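Local atomic coordinates of uncharacterized protein conserved in bacteria (Streptococcus suis, PDB entry 4FZQ), a protein that probably helps the bacterium attach to host cells, as the G5 domain of the surface antigen HP0197. Residues Tyr32-Gly37 with Asn70-Lys75; Ser44-Val49 with Met56-Leu61. The protein carries 1 engineered substitution. All blocks are in the same frame, centred on the assembly; numbering follows the deposited sequence.

Overall arrangement
Contact 1 (32-37 with 70-75) and contact 2 (44-49 with 56-61) lie on opposite sides of the chain's centre, their own centres about 38 Å apart and their nearest atoms about 20 Å apart, so neither touches the other. Each joins two antiparallel strands in a different three-stranded sheet of the elongated G5 domain. The chain passes between the sheets three times, the last two through 31-35 to 41-50 and 55-66 to 71-75. Contact 2 closes a local hairpin, its segments seven residues apart at their closest ends, whereas the segments of contact 1 lie 33 apart. No bound ligand or active site marks either contact, and both have a large share of partly exposed residues.

Contact 1. Residues Tyr32-Gly37 with Asn70-Lys75; sequences YLLQEG and NRILVK
V74 lies against one face of the Y32 ring: its CB sits 4.0 Å from the ring centroid and 25° off the normal, a CH-pi contact displaced toward the rim. Y32 reaches this position because CG stands between the backbone N and the carbonyl carbon (chi1 58°), which lays the ring beside V74, and OH comes 3.6 Å from V74 CG1. The other flat group, the R71 guanidinium, has E36 O at its edge in plane, while L33 CD2 approaches obliquely, 3.6 Å from CZ. A water accepts weakly from R71 NH1 and donates to E36 O; NE is engaged by E18 in a salt bridge.

The backbones form an antiparallel pair in one three-stranded sheet of the G5 domain, with strand 71-75 in the middle and strand 18-22 running parallel along its far side. Y32 and V74 exchange two bonds, Y32 N to V74 O at 2.9 Å and V74 N to Y32 O at 2.8 Å. Past L33 the chain turns a corner at L34, whose N still donates to I72 O; I72 N in turn bonds Q35 O at 2.9 Å. L34 lies alongside I72, CB 3.4 Å from I72 CG2, and its CG meets V74 CG2 at 3.8 Å.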
loop_
_atom_site.group_PDB
_atom_site.type_symbol
_atom_site.label_atom_id
_atom_site.label_comp_id
_atom_site.label_asym_id
_atom_site.label_seq_id
_atom_site.Cartn_x
_atom_site.Cartn_y
_atom_site.Cartn_z
ATOM N N TYR A 32 -22.843 -10.027 5.719
ATOM C CA TYR A 32 -22.044 -11.213 5.437
ATOM C C TYR A 32 -21.451 -11.065 4.038
ATOM O O TYR A 32 -21.887 -10.212 3.265
ATOM C CB TYR A 32 -22.931 -12.461 5.482
ATOM C CG TYR A 32 -24.081 -12.399 4.503
ATOM C CD1 TYR A 32 -25.151 -11.533 4.711
ATOM C CD2 TYR A 32 -24.071 -13.159 3.337
ATOM C CE1 TYR A 32 -26.184 -11.421 3.778
ATOM C CE2 TYR A 32 -25.095 -13.052 2.396
ATOM C CZ TYR A 32 -26.148 -12.178 2.623
ATOM O OH TYR A 32 -27.161 -12.045 1.694
ATOM N N LEU A 33 -20.456 -11.876 3.699
ATOM C CA LEU A 33 -19.901 -11.774 2.363
ATOM C C LEU A 33 -20.571 -12.811 1.487
ATOM O O LEU A 33 -20.744 -13.954 1.892
ATOM C CB LEU A 33 -18.376 -11.946 2.368
ATOM C CG LEU A 33 -17.665 -13.199 2.872
ATOM C CD1 LEU A 33 -18.033 -14.412 2.037
ATOM C CD2 LEU A 33 -16.158 -12.952 2.793
ATOM N N LEU A 34 -20.980 -12.392 0.296
ATOM C CA LEU A 34 -21.648 -13.281 -0.642
ATOM C C LEU A 34 -20.620 -14.188 -1.302
ATOM O O LEU A 34 -20.909 -15.337 -1.626
ATOM C CB LEU A 34 -22.365 -12.472 -1.714
ATOM C CG LEU A 34 -23.836 -12.805 -1.943
ATOM C CD1 LEU A 34 -24.312 -12.077 -3.192
ATOM C CD2 LEU A 34 -24.019 -14.309 -2.093
ATOM N N GLN A 35 -19.427 -13.649 -1.528
ATOM C CA GLN A 35 -18.345 -14.415 -2.120
ATOM C C GLN A 35 -17.040 -13.705 -1.787
ATOM O O GLN A 35 -16.998 -12.479 -1.672
ATOM C CB GLN A 35 -18.544 -14.574 -3.636
ATOM C CG GLN A 35 -18.094 -13.415 -4.488
ATOM C CD GLN A 35 -18.389 -13.627 -5.973
ATOM O OE1 GLN A 35 -17.981 -12.828 -6.815
ATOM N NE2 GLN A 35 -19.108 -14.698 -6.295
ATOM N N GLU A 36 -15.979 -14.485 -1.613
ATOM C CA GLU A 36 -14.691 -13.924 -1.235
ATOM C C GLU A 36 -13.928 -13.232 -2.350
ATOM O O GLU A 36 -13.067 -12.399 -2.087
ATOM C CB GLU A 36 -13.828 -15.013 -0.587
ATOM C CG GLU A 36 -14.496 -15.628 0.648
ATOM C CD GLU A 36 -13.505 -16.122 1.693
ATOM O OE1 GLU A 36 -12.782 -17.111 1.425
ATOM O OE2 GLU A 36 -13.456 -15.515 2.789
ATOM N N GLY A 37 -14.244 -13.578 -3.590
ATOM C CA GLY A 37 -13.568 -12.961 -4.716
ATOM C C GLY A 37 -12.094 -13.289 -4.834
ATOM O O GLY A 37 -11.395 -13.431 -3.831
ATOM N N ASN A 70 -14.986 -10.381 -8.011
ATOM C CA ASN A 70 -15.321 -9.481 -6.911
ATOM C C ASN A 70 -15.611 -10.175 -5.590
ATOM O O ASN A 70 -16.130 -11.289 -5.542
ATOM C CB ASN A 70 -16.557 -8.634 -7.230
ATOM C CG ASN A 70 -16.273 -7.494 -8.184
ATOM O OD1 ASN A 70 -15.121 -7.204 -8.514
ATOM N ND2 ASN A 70 -17.338 -6.825 -8.628
ATOM N N ARG A 71 -15.260 -9.487 -4.515
ATOM C CA ARG A 71 -15.549 -9.947 -3.180
ATOM C C ARG A 71 -16.874 -9.206 -2.981
ATOM O O ARG A 71 -16.958 -8.002 -3.249
ATOM C CB ARG A 71 -14.482 -9.420 -2.227
ATOM C CG ARG A 71 -14.711 -9.699 -0.755
ATOM C CD ARG A 71 -13.561 -9.122 0.059
ATOM N NE ARG A 71 -13.839 -9.114 1.492
ATOM C CZ ARG A 71 -13.927 -10.207 2.243
ATOM N NH1 ARG A 71 -13.750 -11.403 1.694
ATOM N NH2 ARG A 71 -14.202 -10.103 3.538
ATOM N N ILE A 72 -17.922 -9.900 -2.565
ATOM C CA ILE A 72 -19.193 -9.216 -2.377
ATOM C C ILE A 72 -19.595 -9.147 -0.911
ATOM O O ILE A 72 -19.755 -10.178 -0.249
ATOM C CB ILE A 72 -20.349 -9.894 -3.172
ATOM C CG1 ILE A 72 -20.200 -9.643 -4.674
ATOM C CG2 ILE A 72 -21.679 -9.314 -2.747
ATOM C CD1 ILE A 72 -19.066 -8.745 -5.181
ATOM N N LEU A 73 -19.755 -7.928 -0.408
ATOM C CA LEU A 73 -20.172 -7.734 0.971
ATOM C C LEU A 73 -21.639 -7.307 0.938
ATOM O O LEU A 73 -21.998 -6.344 0.261
ATOM C CB LEU A 73 -19.331 -6.655 1.654
ATOM C CG LEU A 73 -19.530 -6.611 3.177
ATOM C CD1 LEU A 73 -18.845 -7.828 3.783
ATOM C CD2 LEU A 73 -18.959 -5.334 3.776
ATOM N N VAL A 74 -22.483 -8.041 1.654
ATOM C CA VAL A 74 -23.913 -7.747 1.697
ATOM C C VAL A 74 -24.282 -7.221 3.083
ATOM O O VAL A 74 -24.001 -7.863 4.091
ATOM C CB VAL A 74 -24.753 -9.018 1.384
ATOM C CG1 VAL A 74 -26.208 -8.647 1.222
ATOM C CG2 VAL A 74 -24.252 -9.685 0.103
ATOM N N LYS A 75 -24.902 -6.046 3.133
ATOM C CA LYS A 75 -25.286 -5.455 4.405
ATOM C C LYS A 75 -26.729 -4.956 4.428
ATOM O O LYS A 75 -27.399 -4.847 3.388
ATOM C CB LYS A 75 -24.331 -4.320 4.759
ATOM C CG LYS A 75 -24.202 -3.274 3.681
ATOM C CD LYS A 75 -23.199 -2.204 4.079
ATOM C CE LYS A 75 -23.656 -1.440 5.303
ATOM N NZ LYS A 75 -22.721 -0.331 5.637
HETATM O O HOH W 1 -11.380 -11.237 -0.275
#

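Contact 2. Residues Ser44-Val49 with Met56-Leu61. Engineered in segment 56-61: M56 (natural residue Val).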
loop_
_atom_site.group_PDB
_atom_site.type_symbol
_atom_site.label_atom_id
_atom_site.label_comp_id
_atom_site.label_asym_id
_atom_site.label_seq_id
_atom_site.Cartn_x
_atom_site.Cartn_y
_atom_site.Cartn_z
ATOM N N SER A 44 3.230 -9.403 -17.023
ATOM C CA SER A 44 4.157 -8.748 -17.922
ATOM C C SER A 44 5.167 -9.769 -18.417
ATOM O O SER A 44 5.674 -10.589 -17.642
ATOM C CB SER A 44 4.894 -7.616 -17.208
ATOM O OG SER A 44 4.002 -6.653 -16.704
ATOM N N VAL A 45 5.439 -9.733 -19.717
ATOM C CA VAL A 45 6.431 -10.624 -20.299
ATOM C C VAL A 45 7.621 -9.737 -20.625
ATOM O O VAL A 45 7.478 -8.726 -21.319
ATOM C CB VAL A 45 5.936 -11.285 -21.592
ATOM C CG1 VAL A 45 7.077 -12.078 -22.233
ATOM C CG2 VAL A 45 4.768 -12.204 -21.294
ATOM N N TYR A 46 8.786 -10.106 -20.105
ATOM C CA TYR A 46 9.996 -9.331 -20.338
ATOM C C TYR A 46 10.995 -10.127 -21.131
ATOM O O TYR A 46 10.878 -11.350 -21.257
ATOM C CB TYR A 46 10.676 -8.952 -19.021
ATOM C CG TYR A 46 9.897 -8.012 -18.140
ATOM C CD1 TYR A 46 9.003 -8.497 -17.187
ATOM C CD2 TYR A 46 10.054 -6.634 -18.260
ATOM C CE1 TYR A 46 8.283 -7.620 -16.368
ATOM C CE2 TYR A 46 9.348 -5.758 -17.457
ATOM C CZ TYR A 46 8.463 -6.255 -16.510
ATOM O OH TYR A 46 7.768 -5.389 -15.703
ATOM N N GLN A 47 11.986 -9.422 -21.669
ATOM C CA GLN A 47 13.060 -10.088 -22.389
ATOM C C GLN A 47 14.376 -9.538 -21.873
ATOM O O GLN A 47 14.605 -8.330 -21.887
ATOM C CB GLN A 47 12.984 -9.868 -23.884
ATOM C CG GLN A 47 13.892 -10.837 -24.593
ATOM C CD GLN A 47 13.901 -10.666 -26.083
ATOM O OE1 GLN A 47 14.194 -11.608 -26.814
ATOM N NE2 GLN A 47 13.594 -9.461 -26.549
ATOM N N ASP A 48 15.235 -10.432 -21.403
ATOM C CA ASP A 48 16.521 -10.031 -20.865
ATOM C C ASP A 48 17.647 -10.357 -21.822
ATOM O O ASP A 48 17.556 -11.318 -22.588
ATOM C CB ASP A 48 16.783 -10.759 -19.548
ATOM C CG ASP A 48 15.801 -10.381 -18.457
ATOM O OD1 ASP A 48 15.560 -11.224 -17.570
ATOM O OD2 ASP A 48 15.283 -9.246 -18.474
ATOM N N VAL A 49 18.698 -9.545 -21.787
ATOM C CA VAL A 49 19.867 -9.807 -22.611
ATOM C C VAL A 49 20.917 -10.280 -21.620
ATOM O O VAL A 49 21.156 -9.627 -20.604
ATOM C CB VAL A 49 20.422 -8.545 -23.304
ATOM C CG1 VAL A 49 21.547 -8.941 -24.254
ATOM C CG2 VAL A 49 19.350 -7.844 -24.051
ATOM N N MET A 56 22.147 -7.829 -18.742
ATOM C CA MET A 56 22.664 -6.501 -19.027
ATOM C C MET A 56 21.585 -5.480 -19.321
ATOM O O MET A 56 21.844 -4.276 -19.311
ATOM C CB MET A 56 23.623 -6.553 -20.218
ATOM C CG MET A 56 24.810 -7.498 -20.037
ATOM S SD MET A 56 25.738 -7.265 -18.483
ATOM C CE MET A 56 26.067 -5.467 -18.516
ATOM N N ALA A 57 20.379 -5.964 -19.593
ATOM C CA ALA A 57 19.270 -5.084 -19.922
ATOM C C ALA A 57 18.003 -5.886 -20.152
ATOM O O ALA A 57 18.039 -7.099 -20.379
ATOM C CB ALA A 57 19.603 -4.272 -21.175
ATOM N N THR A 58 16.869 -5.206 -20.103
ATOM C CA THR A 58 15.619 -5.902 -20.316
ATOM C C THR A 58 14.544 -5.025 -20.926
ATOM O O THR A 58 14.440 -3.836 -20.622
ATOM C CB THR A 58 15.091 -6.551 -18.992
ATOM O OG1 THR A 58 13.804 -6.024 -18.678
ATOM C CG2 THR A 58 16.041 -6.299 -17.836
ATOM N N ASN A 59 13.764 -5.626 -21.818
ATOM C CA ASN A 59 12.671 -4.933 -22.472
ATOM C C ASN A 59 11.352 -5.570 -22.062
ATOM O O ASN A 59 11.279 -6.772 -21.773
ATOM C CB ASN A 59 12.778 -5.018 -23.999
ATOM C CG ASN A 59 13.972 -4.271 -24.561
ATOM O OD1 ASN A 59 14.391 -3.245 -24.036
ATOM N ND2 ASN A 59 14.507 -4.777 -25.663
ATOM N N LEU A 60 10.310 -4.747 -22.039
ATOM C CA LEU A 60 8.970 -5.201 -21.716
ATOM C C LEU A 60 8.346 -5.583 -23.062
ATOM O O LEU A 60 8.241 -4.753 -23.953
ATOM C CB LEU A 60 8.175 -4.065 -21.073
ATOM C CG LEU A 60 6.687 -4.344 -20.839
ATOM C CD1 LEU A 60 6.530 -5.441 -19.786
ATOM C CD2 LEU A 60 5.988 -3.069 -20.384
ATOM N N LEU A 61 7.953 -6.837 -23.208
ATOM C CA LEU A 61 7.365 -7.308 -24.444
ATOM C C LEU A 61 5.852 -7.123 -24.506
ATOM O O LEU A 61 5.312 -6.758 -25.554
ATOM C CB LEU A 61 7.713 -8.780 -24.646
ATOM C CG LEU A 61 8.821 -9.136 -25.643
ATOM C CD1 LEU A 61 9.921 -8.087 -25.643
ATOM C CD2 LEU A 61 9.354 -10.518 -25.291
#
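L60 and Y46 mark the tighter end of a beta hairpin formed by strands 41-50 and 55-66, within the antiparallel three-stranded sheet of the G5 domain. The strand segments run antiparallel at 150°, with their axes 4.5 Å apart at closest approach. With chi1 at 173°, L60 turns CG away from its own N, which brings CD1 over one face of the Y46 ring, 4.0 Å from the centroid and 24° off the normal: a CH-pi contact, offset toward the rim. The same methyl lies 3.7 Å from S44 CB, and thus packs against two residues of the neighbouring strand at once. On the reverse face L61 crosses both V45 and Q47 obliquely; its CD2 is 3.9 Å from Q47 CB and a little farther from V45 CG1. Strand 4-13 flanks this part, with E7 touching both V45 and L61.

Toward the turn the side-chain packing thins. A57, T58 and N59 are exposed, and the engineered M56, whose natural counterpart is valine, bends its chain away from strand 44-49. There the strands are held mainly by backbone bonds. N59 N donates to Q47 O at 2.8 Å, and Q47 N to N59 O at 2.7 Å, so that this hydrogen-bonded pair is reciprocal. D48, buried beside its cross-strand partner T58, with which it forms a non-hydrogen-bonded pair, is oriented by partners on strand 4-13: its OD1 forms salt bridges with R8 and K6, which probably stabilise the ionised carboxylate. Nearest the turn, V49 N reaches A57 O at 2.9 Å, while V49 O accepts from M56 N at 2.8 Å.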